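Local structure of beta-lactamase (Burkholderia cenocepacia, 5E2G) at residues 28-31 with 36-39; 65-70 with 174-179; 75-80 with 246-251; 229-234 with 238-243; 323-328 with 332-337. The protein probably hydrolyses beta-lactams to substituted beta-amino acids, the reaction of class C beta-lactamases. One frame throughout, in Å; residues are numbered along the deposited sequence. Where two conformers were deposited one is given.

Interaction 1 of 5, residues 28-31 with 36-39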
# COMPACT_ATOMS: atom_id res chain seq x y z
N ILE A 28 14.28 -7.77 -1.78
CA ILE A 28 13.95 -7.76 -0.36
C ILE A 28 14.65 -6.58 0.28
O ILE A 28 15.88 -6.46 0.18
CB ILE A 28 14.37 -9.07 0.33
CG1 ILE A 28 14.03 -10.29 -0.53
CG2 ILE A 28 13.77 -9.13 1.72
CD1 ILE A 28 12.56 -10.52 -0.76
N GLY A 29 13.89 -5.72 0.94
CA GLY A 29 14.44 -4.62 1.72
C GLY A 29 14.27 -4.91 3.20
O GLY A 29 13.20 -5.35 3.63
N ILE A 30 15.32 -4.66 3.97
CA ILE A 30 15.34 -4.89 5.41
C ILE A 30 15.85 -3.64 6.11
O ILE A 30 16.90 -3.10 5.74
CB ILE A 30 16.22 -6.10 5.80
CG1 ILE A 30 15.60 -7.42 5.32
CG2 ILE A 30 16.47 -6.12 7.30
CD1 ILE A 30 14.31 -7.77 5.99
N VAL A 31 15.12 -3.18 7.13
CA VAL A 31 15.63 -2.23 8.11
C VAL A 31 15.95 -3.01 9.37
O VAL A 31 15.06 -3.61 9.98
CB VAL A 31 14.61 -1.12 8.40
CG1 VAL A 31 15.09 -0.25 9.55
CG2 VAL A 31 14.35 -0.28 7.19
N PRO A 36 19.28 0.20 6.58
CA PRO A 36 18.64 -0.44 5.43
C PRO A 36 19.56 -1.40 4.70
O PRO A 36 20.78 -1.23 4.66
CB PRO A 36 18.28 0.75 4.54
CG PRO A 36 19.32 1.76 4.86
CD PRO A 36 19.63 1.60 6.32
N TYR A 37 18.95 -2.43 4.11
CA TYR A 37 19.64 -3.40 3.27
C TYR A 37 18.68 -3.84 2.17
O TYR A 37 17.48 -3.98 2.42
CB TYR A 37 20.07 -4.66 4.04
CG TYR A 37 20.96 -4.41 5.24
CD1 TYR A 37 22.34 -4.47 5.13
CD2 TYR A 37 20.41 -4.10 6.48
CE1 TYR A 37 23.15 -4.25 6.23
CE2 TYR A 37 21.21 -3.87 7.57
CZ TYR A 37 22.58 -3.95 7.44
OH TYR A 37 23.39 -3.72 8.53
N VAL A 38 19.20 -4.06 0.98
CA VAL A 38 18.40 -4.60 -0.11
C VAL A 38 19.11 -5.82 -0.68
O VAL A 38 20.30 -5.75 -0.99
CB VAL A 38 18.12 -3.57 -1.22
CG1 VAL A 38 17.38 -4.22 -2.38
CG2 VAL A 38 17.31 -2.41 -0.65
N PHE A 39 18.38 -6.92 -0.79
CA PHE A 39 18.91 -8.19 -1.28
C PHE A 39 18.12 -8.61 -2.51
O PHE A 39 16.91 -8.82 -2.43
CB PHE A 39 18.81 -9.26 -0.19
CG PHE A 39 19.46 -8.86 1.10
CD1 PHE A 39 20.84 -8.70 1.18
CD2 PHE A 39 18.70 -8.64 2.24
CE1 PHE A 39 21.44 -8.33 2.36
CE2 PHE A 39 19.30 -8.28 3.42
CZ PHE A 39 20.67 -8.12 3.48

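Interaction 2 of 5, residues 65-70 with 174-179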
# COMPACT_ATOMS: atom_id res chain seq x y z
N LYS A 65 -1.84 2.37 -2.36
CA LYS A 65 -2.79 3.11 -1.54
C LYS A 65 -2.17 3.66 -0.26
O LYS A 65 -2.71 4.61 0.32
CB LYS A 65 -3.98 2.23 -1.21
CG LYS A 65 -4.54 1.46 -2.39
CD LYS A 65 -5.47 0.33 -1.93
CE LYS A 65 -6.17 -0.37 -3.11
NZ LYS A 65 -7.14 -1.40 -2.65
N THR A 66 -1.06 3.09 0.22
CA THR A 66 -0.43 3.68 1.39
C THR A 66 0.18 5.03 1.06
O THR A 66 0.20 5.93 1.91
CB THR A 66 0.64 2.75 1.98
OG1 THR A 66 1.70 2.53 1.04
CG2 THR A 66 0.03 1.41 2.39
N LEU A 67 0.65 5.21 -0.18
CA LEU A 67 1.21 6.50 -0.58
C LEU A 67 0.12 7.52 -0.84
O LEU A 67 0.25 8.69 -0.47
CB LEU A 67 2.10 6.34 -1.81
CG LEU A 67 3.36 5.52 -1.50
CD1 LEU A 67 3.84 4.74 -2.72
CD2 LEU A 67 4.46 6.43 -0.97
N THR A 68 -0.98 7.08 -1.46
CA THR A 68 -2.16 7.93 -1.59
C THR A 68 -2.66 8.39 -0.23
O THR A 68 -2.97 9.57 -0.04
CB THR A 68 -3.25 7.17 -2.34
OG1 THR A 68 -2.74 6.74 -3.61
CG2 THR A 68 -4.45 8.05 -2.56
N ALA A 69 -2.75 7.47 0.74
CA ALA A 69 -3.18 7.85 2.08
C ALA A 69 -2.25 8.89 2.69
O ALA A 69 -2.70 9.82 3.37
CB ALA A 69 -3.24 6.61 2.97
N THR A 70 -0.94 8.76 2.44
CA THR A 70 0.00 9.74 2.97
C THR A 70 -0.24 11.11 2.37
O THR A 70 -0.19 12.13 3.07
CB THR A 70 1.43 9.27 2.69
OG1 THR A 70 1.62 7.99 3.29
CG2 THR A 70 2.44 10.25 3.28
N GLN A 174 5.99 14.90 -8.19
CA GLN A 174 6.67 16.17 -7.95
C GLN A 174 6.57 16.64 -6.51
O GLN A 174 7.19 17.65 -6.17
CB GLN A 174 6.12 17.26 -8.88
CG GLN A 174 6.07 16.87 -10.35
CD GLN A 174 7.43 16.48 -10.90
OE1 GLN A 174 8.46 17.01 -10.49
NE2 GLN A 174 7.43 15.54 -11.84
N ARG A 175 5.81 15.95 -5.67
CA ARG A 175 5.60 16.37 -4.29
C ARG A 175 5.96 15.24 -3.34
O ARG A 175 6.97 15.32 -2.65
CB ARG A 175 4.15 16.80 -4.08
CG ARG A 175 3.90 17.78 -2.96
CD ARG A 175 2.39 18.03 -2.68
NE ARG A 175 2.10 18.49 -1.32
CZ ARG A 175 2.38 19.71 -0.85
NH1 ARG A 175 2.97 20.60 -1.63
NH2 ARG A 175 2.08 20.02 0.41
N LEU A 176 5.15 14.18 -3.31
CA LEU A 176 5.31 13.16 -2.28
C LEU A 176 6.62 12.40 -2.43
O LEU A 176 7.43 12.35 -1.49
CB LEU A 176 4.12 12.19 -2.29
CG LEU A 176 4.20 11.10 -1.22
CD1 LEU A 176 4.14 11.72 0.17
CD2 LEU A 176 3.12 10.05 -1.36
N PHE A 177 6.84 11.79 -3.60
CA PHE A 177 8.01 10.94 -3.80
C PHE A 177 9.33 11.67 -3.55
O PHE A 177 10.15 11.15 -2.77
CB PHE A 177 8.00 10.33 -5.21
CG PHE A 177 6.79 9.47 -5.51
CD1 PHE A 177 6.00 8.95 -4.50
CD2 PHE A 177 6.46 9.18 -6.83
CE1 PHE A 177 4.91 8.16 -4.79
CE2 PHE A 177 5.37 8.39 -7.12
CZ PHE A 177 4.60 7.88 -6.10
N PRO A 178 9.59 12.84 -4.13
CA PRO A 178 10.85 13.53 -3.81
C PRO A 178 10.96 13.97 -2.37
O PRO A 178 12.08 14.11 -1.86
CB PRO A 178 10.86 14.74 -4.76
CG PRO A 178 9.45 14.92 -5.15
CD PRO A 178 8.84 13.56 -5.17
N ALA A 179 9.84 14.18 -1.68
CA ALA A 179 9.94 14.59 -0.28
C ALA A 179 10.33 13.45 0.63
O ALA A 179 10.80 13.70 1.74
CB ALA A 179 8.62 15.17 0.17

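Interaction 3 of 5, residues 75-80 with 246-251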
# COMPACT_ATOMS: atom_id res chain seq x y z
N ALA A 75 -2.42 16.71 2.90
CA ALA A 75 -3.45 17.72 2.65
C ALA A 75 -4.21 18.06 3.93
O ALA A 75 -4.44 19.24 4.23
CB ALA A 75 -4.41 17.23 1.57
N GLN A 76 -4.60 17.04 4.70
CA GLN A 76 -5.28 17.29 5.96
C GLN A 76 -4.42 18.13 6.88
O GLN A 76 -4.90 19.07 7.52
CB GLN A 76 -5.67 15.96 6.61
CG GLN A 76 -6.74 16.06 7.68
CD GLN A 76 -6.17 16.43 9.03
OE1 GLN A 76 -5.01 16.13 9.33
NE2 GLN A 76 -6.97 17.10 9.86
N GLU A 77 -3.11 17.82 6.93
CA GLU A 77 -2.20 18.55 7.81
C GLU A 77 -2.07 20.00 7.40
O GLU A 77 -1.83 20.87 8.25
CB GLU A 77 -0.81 17.89 7.82
CG GLU A 77 -0.68 16.67 8.72
CD GLU A 77 -1.07 16.95 10.17
OE1 GLU A 77 -2.08 16.38 10.62
OE2 GLU A 77 -0.38 17.76 10.84
N GLY A 78 -2.19 20.30 6.12
CA GLY A 78 -2.13 21.67 5.66
C GLY A 78 -3.46 22.38 5.60
O GLY A 78 -3.54 23.48 5.05
N GLY A 79 -4.51 21.78 6.15
CA GLY A 79 -5.82 22.40 6.14
C GLY A 79 -6.51 22.40 4.80
O GLY A 79 -7.54 23.07 4.66
N GLU A 80 -5.99 21.68 3.81
CA GLU A 80 -6.61 21.71 2.50
C GLU A 80 -7.81 20.78 2.42
O GLU A 80 -8.65 20.94 1.53
CB GLU A 80 -5.58 21.36 1.44
CG GLU A 80 -4.29 22.12 1.67
CD GLU A 80 -3.31 21.97 0.54
OE1 GLU A 80 -3.67 22.33 -0.60
OE2 GLU A 80 -2.18 21.48 0.80
N LEU A 246 5.15 16.72 6.51
CA LEU A 246 5.03 15.37 5.99
C LEU A 246 5.26 14.33 7.09
O LEU A 246 4.58 13.30 7.10
CB LEU A 246 6.00 15.14 4.84
CG LEU A 246 5.93 13.72 4.26
CD1 LEU A 246 4.52 13.34 3.85
CD2 LEU A 246 6.88 13.52 3.11
N GLN A 247 6.19 14.59 8.01
CA GLN A 247 6.44 13.61 9.06
C GLN A 247 5.20 13.39 9.92
O GLN A 247 4.82 12.25 10.19
CB GLN A 247 7.61 14.04 9.94
CG GLN A 247 7.99 12.97 10.95
CD GLN A 247 8.62 11.74 10.29
OE1 GLN A 247 9.83 11.71 10.06
NE2 GLN A 247 7.80 10.74 9.99
N ARG A 248 4.57 14.48 10.37
CA ARG A 248 3.29 14.37 11.06
C ARG A 248 2.26 13.66 10.20
O ARG A 248 1.55 12.77 10.67
CB ARG A 248 2.78 15.75 11.47
CG ARG A 248 3.71 16.50 12.41
CD ARG A 248 3.05 17.74 13.01
NE ARG A 248 2.73 18.77 12.01
CZ ARG A 248 3.52 19.80 11.72
NH1 ARG A 248 4.68 19.95 12.35
NH2 ARG A 248 3.15 20.68 10.80
N ALA A 249 2.18 14.04 8.91
CA ALA A 249 1.23 13.41 8.01
C ALA A 249 1.45 11.91 7.95
O ALA A 249 0.48 11.14 7.99
CB ALA A 249 1.34 14.02 6.61
N ILE A 250 2.70 11.48 7.87
CA ILE A 250 3.00 10.06 7.77
C ILE A 250 2.58 9.33 9.04
O ILE A 250 1.95 8.27 8.98
CB ILE A 250 4.50 9.84 7.47
CG1 ILE A 250 4.81 10.21 6.03
CG2 ILE A 250 4.88 8.40 7.74
CD1 ILE A 250 6.29 10.24 5.73
N GLU A 251 2.91 9.89 10.20
CA GLU A 251 2.56 9.21 11.44
C GLU A 251 1.05 9.09 11.59
O GLU A 251 0.54 8.06 12.05
CB GLU A 251 3.17 9.92 12.65
CG GLU A 251 3.11 9.05 13.90
CD GLU A 251 3.71 9.71 15.14
OE1 GLU A 251 4.02 10.92 15.09
OE2 GLU A 251 3.86 9.01 16.17

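Interaction 4 of 5, residues 229-234 with 238-243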
# COMPACT_ATOMS: atom_id res chain seq x y z
N LEU A 229 10.80 1.74 -1.67
CA LEU A 229 9.77 1.30 -0.74
C LEU A 229 10.33 1.16 0.67
O LEU A 229 9.67 1.50 1.66
CB LEU A 229 9.16 -0.01 -1.22
CG LEU A 229 7.73 -0.30 -0.75
CD1 LEU A 229 6.89 0.95 -0.94
CD2 LEU A 229 7.14 -1.45 -1.52
N LEU A 230 11.57 0.69 0.78
CA LEU A 230 12.22 0.60 2.08
C LEU A 230 12.38 1.98 2.70
O LEU A 230 12.18 2.15 3.91
CB LEU A 230 13.58 -0.09 1.93
CG LEU A 230 14.23 -0.52 3.24
CD1 LEU A 230 13.27 -1.44 4.01
CD2 LEU A 230 15.56 -1.19 2.97
N ARG A 231 12.76 2.98 1.90
CA ARG A 231 12.94 4.32 2.43
C ARG A 231 11.62 4.87 2.97
O ARG A 231 11.59 5.57 3.98
CB ARG A 231 13.53 5.23 1.36
CG ARG A 231 14.02 6.55 1.88
CD ARG A 231 14.89 7.29 0.86
NE ARG A 231 15.33 8.57 1.39
CZ ARG A 231 16.37 8.72 2.22
NH1 ARG A 231 17.06 7.67 2.60
NH2 ARG A 231 16.70 9.93 2.66
N PHE A 232 10.51 4.55 2.30
CA PHE A 232 9.19 4.90 2.80
C PHE A 232 8.92 4.25 4.16
O PHE A 232 8.43 4.90 5.08
CB PHE A 232 8.15 4.48 1.76
CG PHE A 232 6.73 4.91 2.08
CD1 PHE A 232 6.44 6.20 2.48
CD2 PHE A 232 5.69 4.02 1.91
CE1 PHE A 232 5.14 6.59 2.75
CE2 PHE A 232 4.37 4.40 2.18
CZ PHE A 232 4.10 5.69 2.59
N VAL A 233 9.26 2.96 4.29
CA VAL A 233 9.13 2.27 5.58
C VAL A 233 9.95 2.98 6.65
O VAL A 233 9.48 3.16 7.78
CB VAL A 233 9.53 0.79 5.43
CG1 VAL A 233 9.69 0.12 6.79
CG2 VAL A 233 8.51 0.05 4.57
N GLN A 234 11.16 3.40 6.32
CA GLN A 234 11.96 4.16 7.27
C GLN A 234 11.26 5.45 7.66
O GLN A 234 11.22 5.81 8.84
CB GLN A 234 13.34 4.47 6.70
CG GLN A 234 14.22 3.28 6.43
CD GLN A 234 15.59 3.69 5.90
OE1 GLN A 234 15.80 3.74 4.69
NE2 GLN A 234 16.51 4.00 6.81
N GLY A 238 9.99 7.37 11.21
CA GLY A 238 10.56 8.65 11.56
C GLY A 238 12.07 8.75 11.46
O GLY A 238 12.67 9.57 12.16
N MSE A 239 12.69 7.97 10.59
CA MSE A 239 14.14 7.82 10.61
C MSE A 239 14.93 8.66 9.63
O MSE A 239 16.15 8.69 9.72
CB MSE A 239 14.51 6.37 10.36
CG MSE A 239 14.07 5.43 11.44
SE MSE A 239 14.17 3.58 10.85
CE MSE A 239 13.84 2.78 12.57
N ILE A 240 14.28 9.32 8.67
CA ILE A 240 15.09 9.89 7.59
C ILE A 240 14.90 11.39 7.38
O ILE A 240 15.06 11.88 6.26
CB ILE A 240 14.84 9.13 6.27
CG1 ILE A 240 13.37 9.16 5.91
CG2 ILE A 240 15.37 7.70 6.35
CD1 ILE A 240 13.15 8.86 4.46
N HIS A 241 14.60 12.13 8.45
CA HIS A 241 14.61 13.60 8.38
C HIS A 241 13.63 14.12 7.33
O HIS A 241 13.98 14.98 6.52
CB HIS A 241 16.01 14.16 8.10
CG HIS A 241 17.09 13.59 8.96
ND1 HIS A 241 18.41 13.57 8.57
CD2 HIS A 241 17.05 13.04 10.20
CE1 HIS A 241 19.14 13.02 9.53
NE2 HIS A 241 18.34 12.69 10.52
N THR A 242 12.42 13.59 7.32
CA THR A 242 11.41 14.23 6.50
C THR A 242 10.98 15.54 7.14
O THR A 242 11.06 15.72 8.36
CB THR A 242 10.20 13.31 6.31
OG1 THR A 242 9.34 13.41 7.45
CG2 THR A 242 10.64 11.86 6.14
N ALA A 243 10.54 16.48 6.30
CA ALA A 243 10.08 17.77 6.77
C ALA A 243 8.93 17.60 7.77
O ALA A 243 8.22 16.59 7.74
CB ALA A 243 9.64 18.64 5.60
O HOH W 1 17.80 11.12 4.57

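Interaction 5 of 5, residues 323-328 with 332-337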
# COMPACT_ATOMS: atom_id res chain seq x y z
N TYR A 323 4.60 -7.26 -0.19
CA TYR A 323 4.26 -7.23 1.23
C TYR A 323 5.16 -6.24 1.94
O TYR A 323 6.36 -6.18 1.66
CB TYR A 323 4.39 -8.61 1.89
CG TYR A 323 3.89 -8.66 3.32
CD1 TYR A 323 2.57 -8.35 3.63
CD2 TYR A 323 4.74 -9.01 4.36
CE1 TYR A 323 2.10 -8.39 4.94
CE2 TYR A 323 4.28 -9.05 5.67
CZ TYR A 323 2.96 -8.75 5.96
OH TYR A 323 2.51 -8.79 7.25
N VAL A 324 4.59 -5.49 2.87
CA VAL A 324 5.29 -4.49 3.66
C VAL A 324 4.88 -4.65 5.11
O VAL A 324 3.68 -4.69 5.40
CB VAL A 324 4.97 -3.07 3.19
CG1 VAL A 324 5.62 -2.06 4.10
CG2 VAL A 324 5.39 -2.87 1.73
N ALA A 325 5.84 -4.72 6.03
CA ALA A 325 5.51 -4.83 7.44
C ALA A 325 6.62 -4.21 8.28
O ALA A 325 7.80 -4.39 7.97
CB ALA A 325 5.29 -6.29 7.87
N PHE A 326 6.25 -3.50 9.34
CA PHE A 326 7.27 -2.88 10.17
C PHE A 326 6.74 -2.66 11.58
O PHE A 326 5.53 -2.71 11.82
CB PHE A 326 7.77 -1.56 9.55
CG PHE A 326 6.69 -0.54 9.32
CD1 PHE A 326 5.87 -0.63 8.21
CD2 PHE A 326 6.51 0.50 10.21
CE1 PHE A 326 4.87 0.31 8.01
CE2 PHE A 326 5.52 1.44 10.01
CZ PHE A 326 4.70 1.34 8.91
N VAL A 327 7.66 -2.46 12.51
CA VAL A 327 7.34 -2.29 13.93
C VAL A 327 8.06 -1.04 14.41
O VAL A 327 9.25 -1.11 14.76
CB VAL A 327 7.75 -3.52 14.76
CG1 VAL A 327 7.38 -3.32 16.21
CG2 VAL A 327 7.10 -4.79 14.24
N PRO A 328 7.41 0.12 14.45
CA PRO A 328 8.12 1.36 14.82
C PRO A 328 8.90 1.28 16.13
O PRO A 328 10.03 1.78 16.20
CB PRO A 328 6.99 2.40 14.88
CG PRO A 328 5.96 1.88 13.93
CD PRO A 328 6.01 0.38 14.07
N ILE A 332 12.49 -1.96 13.07
CA ILE A 332 12.74 -2.99 12.06
C ILE A 332 11.60 -2.98 11.04
O ILE A 332 10.50 -2.50 11.30
CB ILE A 332 12.91 -4.38 12.70
CG1 ILE A 332 11.65 -4.78 13.48
CG2 ILE A 332 14.13 -4.40 13.61
CD1 ILE A 332 11.82 -6.01 14.32
N GLY A 333 11.89 -3.51 9.85
CA GLY A 333 10.86 -3.62 8.82
C GLY A 333 11.34 -4.43 7.64
O GLY A 333 12.54 -4.63 7.45
N ILE A 334 10.38 -4.88 6.83
CA ILE A 334 10.66 -5.69 5.64
C ILE A 334 9.82 -5.19 4.48
O ILE A 334 8.67 -4.75 4.65
CB ILE A 334 10.40 -7.20 5.89
CG1 ILE A 334 10.86 -8.03 4.69
CG2 ILE A 334 8.94 -7.46 6.14
CD1 ILE A 334 10.91 -9.53 4.96
N VAL A 335 10.39 -5.27 3.28
CA VAL A 335 9.71 -5.03 2.01
C VAL A 335 9.96 -6.25 1.13
O VAL A 335 11.10 -6.67 0.97
CB VAL A 335 10.21 -3.74 1.34
CG1 VAL A 335 9.73 -3.64 -0.09
CG2 VAL A 335 9.79 -2.54 2.14
N MSE A 336 8.90 -6.83 0.58
CA MSE A 336 9.06 -7.98 -0.30
C MSE A 336 8.40 -7.72 -1.64
O MSE A 336 7.20 -7.51 -1.71
CB MSE A 336 8.46 -9.23 0.33
CG MSE A 336 9.04 -9.59 1.68
SE MSE A 336 8.04 -11.01 2.60
CE MSE A 336 7.90 -12.27 1.12
N LEU A 337 9.19 -7.75 -2.72
CA LEU A 337 8.68 -7.52 -4.06
C LEU A 337 9.01 -8.72 -4.92
O LEU A 337 10.16 -9.15 -4.96
CB LEU A 337 9.27 -6.25 -4.68
CG LEU A 337 9.43 -5.02 -3.79
CD1 LEU A 337 10.02 -3.89 -4.58
CD2 LEU A 337 8.11 -4.62 -3.23

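Interaction 1 of 5, residues 28-31 with 36-39
Ile-28 and Phe-39 face each other across the antiparallel hairpin of strands 25-32 and 35-42, and together with Ile-30 they supply about three fifths of the 336 Å² buried between segments 28-31 and 36-39. Their pairing is of the hydrogen-bonded kind: Phe-39 N reaches Ile-28 O at 2.7 Å, and Ile-28 N returns a bond to Phe-39 O at 2.9 Å. Val-38 adds a CA-H...O contact, its CA lying 3.1 Å from Ile-28 O. Ile-30 repeats the pattern with Tyr-37, although there the bond from Tyr-37 N to Ile-30 O is bent to 133°, against 164° for the bond from Ile-30 N to Tyr-37 O. Among the side chains the clearest contact is diagonal. With CG of Phe-39 anti to its carbonyl carbon (chi1 -54°), the ring edge comes within reach of Ile-30, whose CG1 lies 4.2 Å from CE2 of Phe-39. Ile-28, Ile-30, Tyr-37 and Phe-39 thus share one face of the sheet, which packs on helix 3-21 through Ile-14, Leu-6 and Arg-7. On the other face Val-31, Pro-36 and Val-38 touch helix 226-235. Strand 25-32 also bonds to strand 332-338 through Gly-29 and Val-31, whereas strand 35-42 is the outermost of the sheet on this side.

Interaction 2 of 5, residues 65-70 with 174-179
Leu-67 and Leu-176 form the centre of an apolar contact between helix 64-77 and helix 168-180, whose local axes pass 10.9 Å apart at 108°. The aliphatic contacts come first. CD2 of Leu-176 lies 3.9 Å from CB of Leu-67 and also presses on the backbone, 3.3 Å from Leu-67 O. The other branch, CD1 of Leu-176, meets CG2 of Thr-70 at 3.8 Å, the two side chains crossing at about a right angle. One aromatic contact follows: CE1 of Phe-177 sits 4.1 Å from CD1 of Leu-67, which approaches the ring obliquely. Among polar groups, Thr-70 OG1 bonds back to Thr-66 O at 2.9 Å, and Thr-70 N reaches the same carbonyl oxygen from the opposite face of its plane. This rotation (chi1 -58°) sets CG2 anti to Thr-70 N and turns the methyl, rather than the hydroxyl, to Leu-176. Lys-65, on the same helix, has weak bonds to Ser-62 and Asn-150, consistent with the SxxK arrangement of serine beta-lactamases. The chemistry between the segments thus implies a join held by dispersion and shape, the threonine hydroxyl satisfied within its own helix; outside it, a salt bridge from Arg-175 to Asp-74 also ties the helices.

Interaction 3 of 5, residues 75-80 with 246-251
Glu-77 and Ala-249 mark the closest backbone approach, their CA atoms 6.2 Å apart, where helix 64-77 stops in a Schellman motif: Glu-80 N bonds to Ala-75 O, Gly-79 N bonds to Gln-76 O, and Gly-79 takes the positive-phi C-prime position. Glu-77, on the last turn, points its CB toward helix 244-252 and carries the contact in two ways. Its aliphatic part lies against the neighbouring backbone, with CG 3.8 Å from CA of Ala-249 and 3.9 Å from CB of the same alanine; the small methyl allows this close approach. The chain then bends at chi2 (-55°), which carries the carboxylate away from Ala-249 to Arg-248. There OE2 of Glu-77 lies 3.5 Å from NE of Arg-248, a weak hydrogen bond within a salt bridge. The N-H...O angle of 159° is fairly straight, so the weakness comes from length rather than direction. OE2 meets the guanidinium at its edge and in its plane, while the carboxylate plane is turned 63° from that of the guanidinium; the pair thus uses one oxygen and NE rather than a flat two-point match. The other oxygen, OE1, makes a long, weak ion pair with Arg-252, which may spread the acid's charge over two arginines. A separate salt bridge from Glu-80 to Arg-245 links the turn beyond Gly-79 to the same helix. Deeper in, Ser-73 of helix 64-77 bonds to Ala-249 O, and Leu-246 and Ile-250 pack on Thr-70 and on helix 168-180, so that helix 244-252 rests against both helices.

Interaction 4 of 5, residues 229-234 with 238-243
Ile-240 folds back on Arg-231 and Gln-234 just after the Schellman motif that ends helix 226-235. Gly-238, with positive phi, is the C-prime residue, and the reversal lets Met-239 N bond to Gln-234 O at 3.1 Å. That donor is nearly straight on its own side (160°) but stands 43° out of the carbonyl plane, above it rather than on a lone pair. Beyond the turn, Ile-240 and Gln-234 dominate the packing. CB of Ile-240 points toward the helix and lies 4.1 Å from NH2 of Arg-231. From there CG2 enters beside Gln-234, 3.8 Å from CB of Gln-234 and 3.9 Å from NE2 of that residue, the two side chains crossing at about a right angle. The other branch takes the crowded position, CG1 lying between the backbone N and the carbonyl carbon (chi1 57°), and carries the terminal methyl to the arginine. CD1 of Ile-240 there meets CG of Arg-231 at 3.6 Å, and the arginine chain, extended from CG to NE, runs on under the same methyl. Outside the contact, NE of Arg-231 bonds to Ile-180 O, which ties helix 226-235 to the end of helix 168-180. A water in the guanidinium plane, at its edge, accepts from Arg-231 NH2 and donates weakly to Ile-240 O, bridging the two segments. Met-239, a selenomethionine in this crystal, has an end that leads away from the helix and touches Arg-331. CD1 of Ile-240 finishes over one face of the Arg-231 guanidinium, 3.7 Å above its plane and offset toward the rim.

Interaction 5 of 5, residues 323-328 with 332-337
Phe-326 and Gly-333 make the tightest pairing of this antiparallel hairpin, their CA atoms 3.9 Å apart at a non-hydrogen-bonded site. Gly-333 brings no side chain to the pair, which permits the short spacing, and CB of Phe-326 comes 3.4 Å from Ile-332 O. Five backbone bonds flank and extend this point, from Val-327 N to Ile-332 O at one end to the reciprocal pair of Tyr-323 and Met-336 at the other. Ile-334 N to Ala-325 O, at 2.9 Å, is among them. Side chains follow the ladder. CG2 of Ile-334 lies 4.2 Å from CB of Ala-325. On the other face CG2 of Val-324 lies 4.4 Å from CG2 of Val-335. At the far end the selenium of Met-336, a selenomethionine, stands at the edge of the Tyr-323 ring and near its plane, 4.2 Å from CD2 of Tyr-323. Residues farther out meet the rings. Tyr-323 OH bonds to Asn-312 and Trp-310, while CG of Phe-326, set between its backbone N and carbonyl carbon (chi1 58°), leads the ring away from strand 332-338 to an edge-to-face contact with Trp-269. Helix 344-357 packs on the face bearing Tyr-323 and Ile-334, and helix 226-235 on that of Val-324, Phe-326 and Val-335. Within the sheet the hairpin lies between strands 309-316 and 25-32, bonded to both.

In the fold
Interactions 1 and 5 are neighbouring hairpins of one sheet, their centres 9 Å apart, joined where Gly-29 O meets Val-335 N at 2.8 Å. Interaction 4 touches both: Leu-230 packs on Val-31, and Val-233 on Val-324. Phe-232 carries the packing on to Thr-66, Leu-67 and Thr-70 of interaction 2. Interaction 3 uses the same helix 64-77 farther along, its centre 11 Å from that of interaction 2, and a weak hydrogen bond between Gln-247 and Thr-242 joins it to interaction 4. Lys-65 places interaction 2 beside the probable SxxK active site, which Val-324 of interaction 5 approaches without touching. A thiocyanate ion, probably from crystallisation, lies about 4 Å from the Leu-176 side chain.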